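Putative uncharacterized protein (Ustilago maydis, PDB 4GNX) binds single-stranded DNA as a chain of replication protein A, with three OB-type domains that make it probably the large subunit of the trimeric complex. Local coordinates at residues 129-132 with 133-136; 370-374 with 375-379; 432-435 with 436-439. All blocks are in the same frame, centred on the assembly; numbering follows the deposited sequence.

Contact 1. Residues 129-132 with 133-136. Unlike the reference sequence in segment 133-136: Gln135 (reference Thr).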
loop_
_atom_site.group_PDB
_atom_site.type_symbol
_atom_site.label_atom_id
_atom_site.label_comp_id
_atom_site.label_asym_id
_atom_site.label_seq_id
_atom_site.Cartn_x
_atom_site.Cartn_y
_atom_site.Cartn_z
ATOM N N SER C 129 -10.610 12.920 13.409
ATOM C CA SER C 129 -9.912 13.703 12.380
ATOM C C SER C 129 -8.551 13.102 11.967
ATOM O O SER C 129 -8.028 13.415 10.900
ATOM C CB SER C 129 -9.751 15.163 12.823
ATOM O OG SER C 129 -8.833 15.268 13.898
ATOM N N VAL C 130 -7.985 12.256 12.825
ATOM C CA VAL C 130 -6.779 11.474 12.514
ATOM C C VAL C 130 -7.166 10.299 11.620
ATOM O O VAL C 130 -8.172 9.628 11.874
ATOM C CB VAL C 130 -6.133 10.887 13.796
ATOM C CG1 VAL C 130 -4.901 10.049 13.454
ATOM C CG2 VAL C 130 -5.794 11.986 14.795
ATOM N N GLU C 131 -6.375 10.034 10.589
ATOM C CA GLU C 131 -6.689 8.923 9.699
ATOM C C GLU C 131 -6.129 7.596 10.201
ATOM O O GLU C 131 -5.147 7.559 10.957
ATOM C CB GLU C 131 -6.227 9.212 8.276
ATOM C CG GLU C 131 -4.822 9.771 8.192
ATOM C CD GLU C 131 -4.672 10.758 7.053
ATOM O OE1 GLU C 131 -5.035 10.403 5.906
ATOM O OE2 GLU C 131 -4.196 11.889 7.307
ATOM N N ALA C 132 -6.765 6.511 9.766
ATOM C CA ALA C 132 -6.423 5.168 10.212
ATOM C C ALA C 132 -4.966 4.787 9.919
ATOM O O ALA C 132 -4.271 5.464 9.155
ATOM C CB ALA C 132 -7.387 4.151 9.622
ATOM N N ASN C 133 -4.519 3.706 10.554
ATOM C CA ASN C 133 -3.124 3.251 10.516
ATOM C C ASN C 133 -2.058 4.354 10.670
ATOM O O ASN C 133 -1.067 4.388 9.948
ATOM C CB ASN C 133 -2.867 2.366 9.281
ATOM C CG ASN C 133 -3.490 0.979 9.402
ATOM O OD1 ASN C 133 -3.589 0.410 10.493
ATOM N ND2 ASN C 133 -3.904 0.424 8.272
ATOM N N GLN C 134 -2.272 5.256 11.621
ATOM C CA GLN C 134 -1.306 6.310 11.895
ATOM C C GLN C 134 -0.949 6.466 13.373
ATOM O O GLN C 134 -1.759 6.159 14.263
ATOM C CB GLN C 134 -1.780 7.638 11.325
ATOM C CG GLN C 134 -1.376 7.841 9.878
ATOM C CD GLN C 134 -1.080 9.291 9.562
ATOM O OE1 GLN C 134 -1.872 10.184 9.867
ATOM N NE2 GLN C 134 0.071 9.535 8.945
ATOM N N GLN C 135 0.280 6.939 13.606
ATOM C CA GLN C 135 0.833 7.179 14.943
ATOM C C GLN C 135 0.174 8.393 15.552
ATOM O O GLN C 135 -0.064 9.379 14.857
ATOM C CB GLN C 135 2.342 7.449 14.874
ATOM C CG GLN C 135 3.094 6.682 13.800
ATOM C CD GLN C 135 3.120 5.186 14.060
ATOM O OE1 GLN C 135 2.190 4.628 14.668
ATOM N NE2 GLN C 135 4.187 4.522 13.599
ATOM N N CYS C 136 -0.079 8.326 16.857
ATOM C CA CYS C 136 -0.777 9.383 17.572
ATOM C C CYS C 136 -0.503 9.295 19.076
ATOM O O CYS C 136 -0.182 8.220 19.583
ATOM C CB CYS C 136 -2.273 9.317 17.221
ATOM S SG CYS C 136 -3.456 9.372 18.576
#

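Contact 2. Residues 370-374 with 375-379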
loop_
_atom_site.group_PDB
_atom_site.type_symbol
_atom_site.label_atom_id
_atom_site.label_comp_id
_atom_site.label_asym_id
_atom_site.label_seq_id
_atom_site.Cartn_x
_atom_site.Cartn_y
_atom_site.Cartn_z
ATOM N N ILE C 370 -18.558 -1.204 -15.474
ATOM C CA ILE C 370 -18.851 -1.310 -16.907
ATOM C C ILE C 370 -19.151 0.065 -17.523
ATOM O O ILE C 370 -19.056 0.248 -18.736
ATOM C CB ILE C 370 -19.988 -2.333 -17.160
ATOM C CG1 ILE C 370 -19.530 -3.720 -16.700
ATOM C CG2 ILE C 370 -20.388 -2.387 -18.634
ATOM C CD1 ILE C 370 -20.648 -4.620 -16.247
ATOM N N GLY C 371 -19.479 1.035 -16.674
ATOM C CA GLY C 371 -19.682 2.422 -17.100
ATOM C C GLY C 371 -21.038 2.555 -17.745
ATOM O O GLY C 371 -21.231 3.387 -18.633
ATOM N N MET C 372 -21.978 1.733 -17.283
ATOM C CA MET C 372 -23.254 1.558 -17.949
ATOM C C MET C 372 -24.207 0.795 -17.050
ATOM O O MET C 372 -23.801 -0.149 -16.381
ATOM C CB MET C 372 -23.011 0.727 -19.182
ATOM C CG MET C 372 -23.860 1.095 -20.355
ATOM S SD MET C 372 -23.463 0.000 -21.717
ATOM C CE MET C 372 -21.738 0.422 -21.980
ATOM N N SER C 373 -25.468 1.198 -17.020
ATOM C CA SER C 373 -26.492 0.429 -16.320
ATOM C C SER C 373 -26.759 -0.857 -17.092
ATOM O O SER C 373 -26.457 -0.943 -18.290
ATOM C CB SER C 373 -27.785 1.221 -16.222
ATOM O OG SER C 373 -28.461 1.198 -17.471
ATOM N N ALA C 374 -27.334 -1.847 -16.415
ATOM C CA ALA C 374 -27.633 -3.132 -17.062
ATOM C C ALA C 374 -28.630 -2.997 -18.223
ATOM O O ALA C 374 -28.582 -3.770 -19.190
ATOM C CB ALA C 374 -28.111 -4.162 -16.048
ATOM N N GLY C 375 -29.511 -2.000 -18.120
ATOM C CA GLY C 375 -30.443 -1.663 -19.188
ATOM C C GLY C 375 -29.712 -1.189 -20.427
ATOM O O GLY C 375 -30.009 -1.638 -21.543
ATOM N N GLU C 376 -28.740 -0.296 -20.223
ATOM C CA GLU C 376 -27.949 0.276 -21.318
ATOM C C GLU C 376 -27.120 -0.805 -22.028
ATOM O O GLU C 376 -26.945 -0.794 -23.255
ATOM C CB GLU C 376 -27.021 1.370 -20.784
ATOM C CG GLU C 376 -27.691 2.640 -20.264
ATOM C CD GLU C 376 -26.710 3.600 -19.576
ATOM O OE1 GLU C 376 -26.166 3.249 -18.500
ATOM O OE2 GLU C 376 -26.489 4.722 -20.100
ATOM N N LEU C 377 -26.608 -1.737 -21.238
ATOM C CA LEU C 377 -25.830 -2.832 -21.766
ATOM C C LEU C 377 -26.680 -3.719 -22.659
ATOM O O LEU C 377 -26.268 -4.089 -23.764
ATOM C CB LEU C 377 -25.271 -3.658 -20.618
ATOM C CG LEU C 377 -23.832 -4.133 -20.741
ATOM C CD1 LEU C 377 -23.782 -5.555 -20.234
ATOM C CD2 LEU C 377 -23.292 -4.047 -22.161
ATOM N N HIS C 378 -27.873 -4.047 -22.154
ATOM C CA HIS C 378 -28.851 -4.903 -22.821
ATOM C C HIS C 378 -29.184 -4.397 -24.193
ATOM O O HIS C 378 -29.130 -5.137 -25.165
ATOM C CB HIS C 378 -30.103 -4.989 -21.957
ATOM C CG HIS C 378 -31.175 -5.866 -22.532
ATOM N ND1 HIS C 378 -32.299 -5.365 -23.073
ATOM C CD2 HIS C 378 -31.255 -7.254 -22.662
ATOM C CE1 HIS C 378 -33.065 -6.378 -23.527
ATOM N NE2 HIS C 378 -32.430 -7.533 -23.269
ATOM N N LYS C 379 -29.504 -3.114 -24.274
ATOM C CA LYS C 379 -29.824 -2.470 -25.531
ATOM C C LYS C 379 -28.652 -2.556 -26.510
ATOM O O LYS C 379 -28.836 -2.792 -27.708
ATOM C CB LYS C 379 -30.176 -1.015 -25.255
ATOM C CG LYS C 379 -30.877 -0.305 -26.393
ATOM C CD LYS C 379 -31.149 1.132 -25.998
ATOM C CE LYS C 379 -30.992 2.059 -27.188
ATOM N NZ LYS C 379 -30.057 3.158 -26.817
#

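Contact 3. Residues 432-435 with 436-439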
loop_
_atom_site.group_PDB
_atom_site.type_symbol
_atom_site.label_atom_id
_atom_site.label_comp_id
_atom_site.label_asym_id
_atom_site.label_seq_id
_atom_site.Cartn_x
_atom_site.Cartn_y
_atom_site.Cartn_z
ATOM N N ALA C 432 -1.822 5.692 -3.705
ATOM C CA ALA C 432 -1.298 4.309 -3.758
ATOM C C ALA C 432 0.227 4.320 -3.966
ATOM O O ALA C 432 0.951 3.488 -3.416
ATOM C CB ALA C 432 -1.968 3.510 -4.852
ATOM N N GLY C 433 0.703 5.289 -4.747
ATOM C CA GLY C 433 2.123 5.507 -4.948
ATOM C C GLY C 433 2.904 5.784 -3.681
ATOM O O GLY C 433 3.901 5.114 -3.407
ATOM N N MET C 434 2.470 6.763 -2.898
ATOM C CA MET C 434 3.195 7.101 -1.674
ATOM C C MET C 434 3.213 5.938 -0.690
ATOM O O MET C 434 4.216 5.718 -0.010
ATOM C CB MET C 434 2.647 8.374 -1.028
ATOM C CG MET C 434 2.943 9.643 -1.817
ATOM S SD MET C 434 4.689 9.875 -2.270
ATOM C CE MET C 434 5.525 9.859 -0.686
ATOM N N GLU C 435 2.116 5.182 -0.643
ATOM C CA GLU C 435 2.075 3.951 0.142
ATOM C C GLU C 435 3.215 3.049 -0.249
ATOM O O GLU C 435 4.014 2.663 0.581
ATOM C CB GLU C 435 0.751 3.215 -0.039
ATOM C CG GLU C 435 -0.265 3.566 1.033
ATOM C CD GLU C 435 -1.720 3.491 0.556
ATOM O OE1 GLU C 435 -2.013 2.635 -0.329
ATOM O OE2 GLU C 435 -2.571 4.276 1.080
ATOM N N LEU C 436 3.292 2.741 -1.527
ATOM C CA LEU C 436 4.382 1.940 -2.051
ATOM C C LEU C 436 5.776 2.491 -1.747
ATOM O O LEU C 436 6.691 1.709 -1.468
ATOM C CB LEU C 436 4.231 1.730 -3.561
ATOM C CG LEU C 436 3.244 0.651 -4.023
ATOM C CD1 LEU C 436 2.946 0.694 -5.520
ATOM C CD2 LEU C 436 3.851 -0.671 -3.636
ATOM N N VAL C 437 5.946 3.819 -1.804
ATOM C CA VAL C 437 7.220 4.412 -1.403
ATOM C C VAL C 437 7.572 3.975 0.004
ATOM O O VAL C 437 8.639 3.398 0.222
ATOM C CB VAL C 437 7.233 5.928 -1.486
ATOM C CG1 VAL C 437 8.607 6.452 -1.140
ATOM C CG2 VAL C 437 6.902 6.357 -2.897
ATOM N N ASP C 438 6.657 4.206 0.938
ATOM C CA ASP C 438 6.867 3.806 2.318
ATOM C C ASP C 438 7.243 2.350 2.353
ATOM O O ASP C 438 8.197 1.975 3.002
ATOM C CB ASP C 438 5.597 3.991 3.148
ATOM C CG ASP C 438 5.278 5.449 3.444
ATOM O OD1 ASP C 438 6.170 6.325 3.326
ATOM O OD2 ASP C 438 4.107 5.718 3.810
ATOM N N ALA C 439 6.494 1.528 1.635
ATOM C CA ALA C 439 6.681 0.091 1.714
ATOM C C ALA C 439 8.096 -0.269 1.271
ATOM O O ALA C 439 8.796 -0.996 1.950
ATOM C CB ALA C 439 5.629 -0.625 0.881
#

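Contact 1. Residues 129-132 with 133-136
Glu131 and Gln134 meet where the chain bends into a strand, and their meeting is made of carbon against oxygen. The amide oxygen OE1 of Gln134 approaches CG of Glu131 to 3.4 Å, coming against the aliphatic part of the acidic chain and not its charged end. The carboxylate and amide planes stand 77° apart, so the two flat groups are turned across each other and do not stack. No hydrogen bond joins them: Gln134 OE1 and Glu131 OE2, 3.9 Å apart, are both acceptors. Nearer the backbone, CB of Gln134 sits 3.4 Å from the carbonyl O of Glu131. Val130 adds a marginal touch, CG1 to Gln134 CB at 4.5 Å.

Torsions account for the position of both chains. A chi1 of 46° sets CG of Glu131 between the backbone N and the carbonyl carbon, where OE1 meets it, and the bend of Gln134 at chi2 turns its amide toward that carbon. The chain turns at Asn133, whose positive phi of 43° is left-handed. Its CB rests 3.4 Å from Ala132 O. The N of Gln134 comes within 3.2 Å of Ala132 O, but the angle is too poor for a hydrogen bond, and none links the two halves.

What holds the turn lies around it. Gln134 and Cys136 make backbone hydrogen bonds with Val206 and Val204 of strand 198-207, while the side chains of Val130 and Cys136 both pack on Val206. Asn133 touches Lys205, and both Ala132 and Asn133 touch Asn268. Residues 129-136 thus form a surface lead-in to strand 135-152 of the second OB domain, laid against its antiparallel neighbour, strand 198-207.

Contact 2. Residues 370-374 with 375-379
Ile370 reaches Leu377 with its branch methyl, CG2 to CG 4.4 Å. Gly371, the first residue to leave the preceding helix, takes a positive phi (78°). Met372 then crosses Glu376: its CG lies against CB of the acid, and its SD lies 4.1 Å from Leu377 CD2. Its carbonyl oxygen bonds Tyr344 OH.

Ser373 carries the polar part of the contact. Its backbone N donates to OE1 of Glu376 at 2.6 Å, nearly straight at 169°; OE1 accepts through its anti lone pair, turned away from the other carboxylate oxygen. In return Glu376 N donates to Ser373 OG at 3.1 Å, and OG itself gives a weak bond to OE1. The hydroxyl, placed between N and the carbonyl carbon by chi1 77°, faces the N-H of Glu376. Backbone bonds follow, Leu377 N to Ser373 O and His378 N to Ala374 O, both at 3.1 Å; beyond them the His378 ring stacks on Tyr342.

These reciprocal bonds make a capping box, with Ser373 as N-cap of helix 374-381, in the helical insertion packed against the OB sheet of the C-terminal domain.

Contact 3. Residues 432-435 with 436-439
Asp438 lays one face of its carboxylate over the carbonyl O of Met434, which sits almost straight beneath CG at 3.6 Å. With CG beside its own backbone N (chi1 -73°), the acid folds back along the helix toward the preceding turn. Two acceptors meet there without a hydrogen bond; the bond Met434 O does accept comes from Asp438 N at 3.0 Å. The other flat acid, Glu435, runs extended beyond CG and away from residues 436-439. Its OE2 forms a salt bridge with Lys431 and its OE1 one with Arg272, a salt bridge on each oxygen, which probably restricts how the carboxylate can turn.

The apolar side chains meet the backbone of the preceding turn. Val437 has CG1 anti to the backbone N (chi1 -176°), which leaves CG2 beside that N and 3.3 Å from Gly433 O. The same methyl takes the sulfur of Met434, SD to CG2 4.2 Å. Leu436 approaches Ala432 O with CG at 3.7 Å. Beneath these side chains run the regular bonds of an alpha helix, from Leu436 N to Ala432 O, 3.1 Å, through Ala439 N to Glu435 O, 2.9 Å.

Phe122, Leu125 and His129 of one neighbouring subunit and Asn98 of another pack on this helix, consistent with the three-helix bundle through which the subunits of replication protein A trimerise.

Overall arrangement
Along the chain the contacts come in series: contact 1 at the entry to strand 135-152 of the second OB domain, contact 2 in the helical insertion of the C-terminal OB domain, contact 3 in helix 429-441 that follows the last strand of that domain. Contacts 1 and 3 lie close, centres about 16 Å apart and nearest atoms about 8 Å, without touching. Contact 2 stands off, its centre about 40 Å from that of contact 1 and about 35 Å from that of contact 3. The three thus illustrate a modular DNA-binding chain: the turn and the cap lie within single OB domains, while helix 429-441 packs against two neighbouring subunits, consistent with a role in trimer assembly.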